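PDB 6FFL: Maltose/maltodextrin transport permease homologue from Bdellovibrio bacteriovorus HD100, which binds maltotriose through its MalE-type solute-binding domain, the part described here, which is fused to a MalF permease subunit that probably moves maltodextrins across the membrane. Local coordinates for residues Asp215-Thr218 with Ala219-Phe223; Leu119-Lys122 with Lys123-Thr126; Ser66-Val69 with Gly70-Thr74. All coordinates share one frame; numbering follows the deposited sequence.

Contact 1 (Asp215-Thr218 with Ala219-Phe223). With GLC (alpha-D-glucopyranose), chain B.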
loop_
_atom_site.group_PDB
_atom_site.type_symbol
_atom_site.label_atom_id
_atom_site.label_comp_id
_atom_site.label_asym_id
_atom_site.label_seq_id
_atom_site.Cartn_x
_atom_site.Cartn_y
_atom_site.Cartn_z
ATOM N N ASP A 215 9.801 9.820 8.219
ATOM C CA ASP A 215 8.413 9.514 7.912
ATOM C C ASP A 215 8.254 9.383 6.396
ATOM O O ASP A 215 9.229 9.459 5.640
ATOM C CB ASP A 215 7.476 10.554 8.537
ATOM C CG ASP A 215 7.631 11.953 7.951
ATOM O OD1 ASP A 215 8.333 12.145 6.937
ATOM O OD2 ASP A 215 7.032 12.888 8.528
ATOM N N TYR A 216 7.022 9.160 5.933
ATOM C CA TYR A 216 6.831 8.902 4.510
ATOM C C TYR A 216 7.306 10.077 3.666
ATOM O O TYR A 216 8.046 9.900 2.688
ATOM C CB TYR A 216 5.368 8.588 4.194
ATOM C CG TYR A 216 5.183 8.252 2.722
ATOM C CD1 TYR A 216 5.277 6.936 2.276
ATOM C CD2 TYR A 216 4.940 9.250 1.781
ATOM C CE1 TYR A 216 5.122 6.623 0.923
ATOM C CE2 TYR A 216 4.791 8.951 0.432
ATOM C CZ TYR A 216 4.890 7.635 0.012
ATOM O OH TYR A 216 4.734 7.345 -1.327
ATOM N N GLU A 217 6.897 11.293 4.030
ATOM C CA GLU A 217 7.236 12.433 3.193
ATOM C C GLU A 217 8.728 12.729 3.224
ATOM O O GLU A 217 9.280 13.213 2.229
ATOM C CB GLU A 217 6.448 13.673 3.622
ATOM C CG GLU A 217 6.598 14.844 2.652
ATOM C CD GLU A 217 6.543 14.422 1.181
ATOM O OE1 GLU A 217 5.632 13.649 0.800
ATOM O OE2 GLU A 217 7.417 14.869 0.401
ATOM N N THR A 218 9.391 12.449 4.344
ATOM C CA THR A 218 10.833 12.668 4.417
ATOM C C THR A 218 11.578 11.730 3.469
ATOM O O THR A 218 12.468 12.164 2.726
ATOM C CB THR A 218 11.312 12.492 5.858
ATOM O OG1 THR A 218 10.766 13.548 6.665
ATOM C CG2 THR A 218 12.841 12.527 5.929
ATOM N N ALA A 219 11.216 10.441 3.466
ATOM C CA ALA A 219 11.847 9.501 2.538
ATOM C C ALA A 219 11.534 9.874 1.097
ATOM O O ALA A 219 12.411 9.827 0.227
ATOM C CB ALA A 219 11.393 8.067 2.830
ATOM N N ASN A 220 10.287 10.268 0.841
ATOM C CA ASN A 220 9.857 10.686 -0.488
ATOM C C ASN A 220 10.671 11.876 -0.982
ATOM O O ASN A 220 11.212 11.860 -2.094
ATOM C CB ASN A 220 8.367 11.033 -0.431
ATOM C CG ASN A 220 7.731 11.153 -1.798
ATOM O OD1 ASN A 220 7.862 10.274 -2.634
ATOM N ND2 ASN A 220 7.013 12.249 -2.017
ATOM N N ALA A 221 10.774 12.920 -0.156
ATOM C CA ALA A 221 11.537 14.104 -0.542
ATOM C C ALA A 221 13.012 13.780 -0.746
ATOM O O ALA A 221 13.623 14.231 -1.723
ATOM C CB ALA A 221 11.380 15.201 0.509
ATOM N N LEU A 222 13.610 13.023 0.175
ATOM C CA LEU A 222 15.037 12.732 0.058
ATOM C C LEU A 222 15.346 12.002 -1.246
ATOM O O LEU A 222 16.363 12.281 -1.895
ATOM C CB LEU A 222 15.518 11.920 1.260
ATOM C CG LEU A 222 15.609 12.687 2.593
ATOM C CD1 LEU A 222 15.820 11.736 3.756
ATOM C CD2 LEU A 222 16.707 13.750 2.566
ATOM N N PHE A 223 14.478 11.065 -1.645
ATOM C CA PHE A 223 14.694 10.348 -2.900
ATOM C C PHE A 223 14.523 11.274 -4.104
ATOM O O PHE A 223 15.318 11.225 -5.048
ATOM C CB PHE A 223 13.739 9.149 -2.990
ATOM C CG PHE A 223 14.109 8.153 -4.062
ATOM C CD1 PHE A 223 15.291 7.422 -3.974
ATOM C CD2 PHE A 223 13.271 7.942 -5.156
ATOM C CE1 PHE A 223 15.641 6.488 -4.965
ATOM C CE2 PHE A 223 13.611 7.012 -6.156
ATOM C CZ PHE A 223 14.797 6.287 -6.062
HETATM C C1 GLC B . -0.271 7.471 -0.902
HETATM C C2 GLC B . -0.872 6.297 -1.683
HETATM C C3 GLC B . -1.274 5.163 -0.752
HETATM C C4 GLC B . -0.129 4.788 0.191
HETATM C C5 GLC B . 0.401 6.037 0.908
HETATM C C6 GLC B . 1.633 5.713 1.752
HETATM O O1 GLC B . -1.292 8.089 -0.116
HETATM O O2 GLC B . -2.050 6.714 -2.380
HETATM O O3 GLC B . -1.696 4.036 -1.551
HETATM O O4 GLC B . -0.637 3.820 1.131
HETATM O O5 GLC B . 0.796 7.034 -0.041
HETATM O O6 GLC B . 2.015 6.855 2.532
HETATM O O HOH W 1 5.452 9.175 -2.961
#
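Tyr216 and Asn220, one turn apart at the start of the N-capped helix 216-224, touch through ring and CB beside the maltotriose, and a water joins their polar ends. Over one ring face, displaced toward the rim, lies O6 of the chain B glucose, 3.3 Å from Tyr216 CD1. Asn220 CB comes at the ring obliquely, 4.2 Å from Tyr216 CE2. Both side chains leave the helix with CG anti to the backbone N (chi1 -177° for Tyr216), which lets the water span their ends: it lies 2.6 Å from Tyr216 OH and donates to Asn220 OD1 at 2.7 Å. Trp236 NE1 and Asn233 ND2 also bond Tyr216 OH, fixing the hydroxyl at the pocket wall.

The other flat pair is nearly perpendicular. The Glu217 carboxylate and Asn220 amide planes stand 87° apart, and the 3.4 Å hydrogen bond from Asn220 ND2 to Glu217 OE1 is weak. The apolar contact is between the side chains of Thr218 and Leu222, which lie side by side with CG2 and CD1 3.8 Å apart. Asp215 is the N-cap: its OD1 accepts from Thr218 N at 2.8 Å nearly along the C-O bond and from Thr218 OG1, also at 2.8 Å, from above the carboxylate plane.

Contact 2 (Leu119-Lys122 with Lys123-Thr126)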
loop_
_atom_site.group_PDB
_atom_site.type_symbol
_atom_site.label_atom_id
_atom_site.label_comp_id
_atom_site.label_asym_id
_atom_site.label_seq_id
_atom_site.Cartn_x
_atom_site.Cartn_y
_atom_site.Cartn_z
ATOM N N LEU A 119 13.686 0.767 -4.609
ATOM C CA LEU A 119 13.894 1.693 -5.711
ATOM C C LEU A 119 15.289 2.251 -5.544
ATOM O O LEU A 119 15.744 2.457 -4.414
ATOM C CB LEU A 119 12.864 2.844 -5.721
ATOM C CG LEU A 119 11.390 2.440 -5.868
ATOM C CD1 LEU A 119 10.765 2.136 -4.504
ATOM C CD2 LEU A 119 10.626 3.558 -6.581
ATOM N N TYR A 120 15.972 2.499 -6.654
ATOM C CA TYR A 120 17.324 3.025 -6.558
ATOM C C TYR A 120 17.510 4.105 -7.607
ATOM O O TYR A 120 16.980 3.995 -8.718
ATOM C CB TYR A 120 18.392 1.923 -6.712
ATOM C CG TYR A 120 18.290 1.058 -7.954
ATOM C CD1 TYR A 120 17.464 -0.060 -7.984
ATOM C CD2 TYR A 120 19.049 1.345 -9.085
ATOM C CE1 TYR A 120 17.383 -0.866 -9.121
ATOM C CE2 TYR A 120 18.971 0.550 -10.221
ATOM C CZ TYR A 120 18.140 -0.548 -10.231
ATOM O OH TYR A 120 18.070 -1.338 -11.359
ATOM N N ASN A 121 18.260 5.147 -7.237
ATOM C CA ASN A 121 18.537 6.280 -8.109
ATOM C C ASN A 121 19.750 5.941 -8.971
ATOM O O ASN A 121 20.852 5.724 -8.452
ATOM C CB ASN A 121 18.773 7.535 -7.259
ATOM C CG ASN A 121 18.860 8.821 -8.082
ATOM O OD1 ASN A 121 19.149 8.800 -9.276
ATOM N ND2 ASN A 121 18.616 9.959 -7.425
ATOM N N LYS A 122 19.543 5.871 -10.284
ATOM C CA LYS A 122 20.614 5.489 -11.193
ATOM C C LYS A 122 21.712 6.538 -11.301
ATOM O O LYS A 122 22.752 6.251 -11.906
ATOM C CB LYS A 122 20.016 5.176 -12.562
ATOM C CG LYS A 122 19.194 3.901 -12.544
ATOM C CD LYS A 122 18.425 3.740 -13.846
ATOM C CE LYS A 122 17.704 2.403 -13.903
ATOM N NZ LYS A 122 17.059 2.179 -15.232
ATOM N N LYS A 123 21.523 7.736 -10.732
ATOM C CA LYS A 123 22.649 8.656 -10.572
ATOM C C LYS A 123 23.748 8.033 -9.721
ATOM O O LYS A 123 24.926 8.369 -9.882
ATOM C CB LYS A 123 22.195 9.965 -9.912
ATOM C CG LYS A 123 21.842 11.090 -10.841
ATOM C CD LYS A 123 21.403 12.315 -10.038
ATOM C CE LYS A 123 21.894 13.603 -10.672
ATOM N NZ LYS A 123 21.724 13.598 -12.152
ATOM N N PHE A 124 23.378 7.153 -8.796
ATOM C CA PHE A 124 24.293 6.569 -7.823
ATOM C C PHE A 124 24.504 5.076 -7.996
ATOM O O PHE A 124 25.598 4.580 -7.734
ATOM C CB PHE A 124 23.772 6.832 -6.405
ATOM C CG PHE A 124 23.538 8.286 -6.115
ATOM C CD1 PHE A 124 24.603 9.169 -6.026
ATOM C CD2 PHE A 124 22.250 8.771 -5.933
ATOM C CE1 PHE A 124 24.390 10.514 -5.759
ATOM C CE2 PHE A 124 22.030 10.110 -5.664
ATOM C CZ PHE A 124 23.106 10.988 -5.583
ATOM N N ILE A 125 23.480 4.339 -8.413
ATOM C CA ILE A 125 23.510 2.882 -8.417
ATOM C C ILE A 125 23.027 2.384 -9.772
ATOM O O ILE A 125 21.939 2.762 -10.220
ATOM C CB ILE A 125 22.632 2.304 -7.295
ATOM C CG1 ILE A 125 23.178 2.710 -5.923
ATOM C CG2 ILE A 125 22.497 0.781 -7.436
ATOM C CD1 ILE A 125 22.204 2.468 -4.808
ATOM N N THR A 126 23.823 1.524 -10.405
ATOM C CA THR A 126 23.452 0.841 -11.640
ATOM C C THR A 126 22.993 -0.589 -11.400
ATOM O O THR A 126 22.073 -1.064 -12.076
ATOM C CB THR A 126 24.637 0.835 -12.620
ATOM O OG1 THR A 126 25.078 2.174 -12.842
ATOM C CG2 THR A 126 24.238 0.214 -13.947
HETATM O O HOH W 2 19.640 -0.154 -13.758
#
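Asn121 and Lys123 form an Asx turn where strand 116-121, an inner strand of the four-stranded sheet, ends and the chain bends away. From CB outward, each atom of Asn121 meets something in the turn. CB lies 3.9 Å from Phe124 CD2. CG, anti to the backbone N (chi1 -171°), sets the amide alongside Lys123, the two side chains pointing the same way. OD1 accepts from Lys123 N at 3.0 Å, with the donor above the amide carbonyl plane. ND2 passes 3.8 Å from Phe124 CE2, the amide and ring planes 74° apart, and is bonded by its own N-H to Asn226 OD1.

The main chain of Asn121 adds a beta turn to the side-chain one. Its O accepts from Phe124 N at 2.9 Å, the donor above the carbonyl plane, and from Ile125 N at 3.0 Å, the donor in that plane. Ile125 O is buried without a hydrogen-bond partner in the model. It is approached instead by Lys122 CA, 3.2 Å away with 173° at the hydrogen, and by the Tyr120 ring edge, whose CD2 is 3.4 Å off. A water in the plane of the Tyr120 ring is hydrogen-bonded to Tyr120 OH and donates to Thr126 O at 3.1 Å.

Contact 3 (Ser66-Val69 with Gly70-Thr74); sequences SDQV and GPFAT. With GLC (alpha-D-glucopyranose), chain C.
Gln68 and Phe72 supply the side-chain packing. Gln68 CB sits over the face of the Phe72 ring, 4.1 Å from the centroid and 15° off the normal, a CH-pi contact. Gln68 O also lies over a face of the Phe72 ring, 3.2 Å from its CG. With CG between the backbone N and the carbonyl carbon (chi1 67°), the extended Gln68 chain crosses the ring rim obliquely. Its NE2 comes 3.5 Å from Phe72 CE2, the amide and ring planes 38° apart. Phe49 of helix 42-54 also meets the Phe72 ring.

Backbone hydrogen bonds carry the short 3-10 segment 66-68 into helix 69-74: Phe72 N reaches Gln68 O at 3.1 Å, and Ala73 N reaches Val69 O at 2.7 Å. Pro71 has no N-H to give, and its CD lies 3.3 Å from Asp67 O. Farther on, Thr74 N and Thr74 OG1 approach Gly70 O from opposite faces of its plane.

Ligand bonds use the Asp67 carboxylate at the other end. OD1 accepts from O3 of the chain C glucose at 2.7 Å, and OD2 from O2 of that sugar. One acceptor oxygen per neighbouring hydroxyl implies a carboxylate that reads the O2-O3 pair, from the 3-10 segment just ahead of helix 69-74, whose bonds probably help to position it.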
loop_
_atom_site.group_PDB
_atom_site.type_symbol
_atom_site.label_atom_id
_atom_site.label_comp_id
_atom_site.label_asym_id
_atom_site.label_seq_id
_atom_site.Cartn_x
_atom_site.Cartn_y
_atom_site.Cartn_z
ATOM N N SER A 66 -7.310 -2.916 0.029
ATOM C CA SER A 66 -8.288 -3.988 0.133
ATOM C C SER A 66 -8.517 -4.477 1.558
ATOM O O SER A 66 -9.586 -5.034 1.819
ATOM C CB SER A 66 -7.887 -5.156 -0.759
ATOM O OG SER A 66 -6.566 -5.533 -0.512
ATOM N N ASP A 67 -7.568 -4.283 2.495
ATOM C CA ASP A 67 -7.877 -4.761 3.837
ATOM C C ASP A 67 -8.946 -3.925 4.524
ATOM O O ASP A 67 -9.431 -4.331 5.589
ATOM C CB ASP A 67 -6.610 -4.876 4.713
ATOM C CG ASP A 67 -5.856 -3.562 4.871
ATOM O OD1 ASP A 67 -5.327 -3.318 5.982
ATOM O OD2 ASP A 67 -5.732 -2.813 3.876
ATOM N N GLN A 68 -9.386 -2.812 3.942
ATOM C CA GLN A 68 -10.487 -2.147 4.629
ATOM C C GLN A 68 -11.817 -2.874 4.424
ATOM O O GLN A 68 -12.796 -2.540 5.101
ATOM C CB GLN A 68 -10.555 -0.663 4.240
ATOM C CG GLN A 68 -10.930 -0.349 2.839
ATOM C CD GLN A 68 -10.651 1.108 2.473
ATOM O OE1 GLN A 68 -9.832 1.789 3.093
ATOM N NE2 GLN A 68 -11.344 1.588 1.467
ATOM N N VAL A 69 -11.844 -3.923 3.596
ATOM C CA VAL A 69 -13.080 -4.680 3.368
ATOM C C VAL A 69 -13.598 -5.288 4.670
ATOM O O VAL A 69 -14.793 -5.195 4.987
ATOM C CB VAL A 69 -12.849 -5.766 2.302
ATOM C CG1 VAL A 69 -13.925 -6.832 2.384
ATOM C CG2 VAL A 69 -12.813 -5.146 0.917
ATOM N N GLY A 70 -12.722 -5.950 5.423
ATOM C CA GLY A 70 -13.113 -6.639 6.639
ATOM C C GLY A 70 -13.859 -5.753 7.615
ATOM O O GLY A 70 -14.996 -6.043 8.003
ATOM N N PRO A 71 -13.226 -4.655 8.039
ATOM C CA PRO A 71 -13.912 -3.737 8.961
ATOM C C PRO A 71 -15.162 -3.121 8.361
ATOM O O PRO A 71 -16.198 -3.052 9.033
ATOM C CB PRO A 71 -12.842 -2.680 9.260
ATOM C CG PRO A 71 -11.532 -3.385 9.019
ATOM C CD PRO A 71 -11.802 -4.301 7.856
ATOM N N PHE A 72 -15.093 -2.670 7.108
ATOM C CA PHE A 72 -16.255 -2.026 6.505
ATOM C C PHE A 72 -17.413 -3.004 6.392
ATOM O O PHE A 72 -18.564 -2.656 6.685
ATOM C CB PHE A 72 -15.922 -1.478 5.113
ATOM C CG PHE A 72 -15.050 -0.241 5.105
ATOM C CD1 PHE A 72 -14.573 0.320 6.282
ATOM C CD2 PHE A 72 -14.713 0.360 3.890
ATOM C CE1 PHE A 72 -13.762 1.459 6.253
ATOM C CE2 PHE A 72 -13.907 1.501 3.845
ATOM C CZ PHE A 72 -13.427 2.051 5.035
ATOM N N ALA A 73 -17.130 -4.233 5.950
ATOM C CA ALA A 73 -18.211 -5.196 5.757
ATOM C C ALA A 73 -18.801 -5.645 7.086
ATOM O O ALA A 73 -20.032 -5.714 7.238
ATOM C CB ALA A 73 -17.711 -6.398 4.958
ATOM N N THR A 74 -17.948 -5.947 8.072
ATOM C CA THR A 74 -18.482 -6.431 9.343
ATOM C C THR A 74 -19.258 -5.362 10.101
ATOM O O THR A 74 -20.125 -5.710 10.913
ATOM C CB THR A 74 -17.369 -6.996 10.241
ATOM O OG1 THR A 74 -16.439 -5.968 10.589
ATOM C CG2 THR A 74 -16.641 -8.118 9.551
HETATM C C1 GLC C . -1.517 -0.639 4.804
HETATM C C2 GLC C . -2.955 -1.083 5.080
HETATM C C3 GLC C . -3.531 -0.255 6.233
HETATM C C4 GLC C . -2.647 -0.387 7.461
HETATM C C5 GLC C . -1.206 0.017 7.118
HETATM C C6 GLC C . -0.276 -0.315 8.281
HETATM O O2 GLC C . -3.770 -0.955 3.898
HETATM O O3 GLC C . -4.858 -0.722 6.562
HETATM O O4 GLC C . -3.158 0.464 8.499
HETATM O O5 GLC C . -0.754 -0.766 6.008
HETATM O O6 GLC C . 1.028 0.284 8.114
#

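Contacts 1 and 2 hold adjoining elements: the Phe223 ring of helix 216-224 packs on strand 116-121, with Phe223 CE1 3.7 Å from Asn121 N. Contact 3 lies on the opposite side of the chain's centre, its centre about 29 Å from that of contact 1 and about 38 Å from that of contact 2. It is mostly buried, whereas the other two are partly buried, with exposed residues such as Glu217 and Lys122. Contacts 1 and 3 both cover a helix start near the sugar: Asp67, just before its helix, hydrogen-bonds the sugar through a carboxylate, while Tyr216, in the first turn, meets a sugar oxygen with an aromatic face. Residues 119-126, remote from the pocket, use polar atoms to turn the chain.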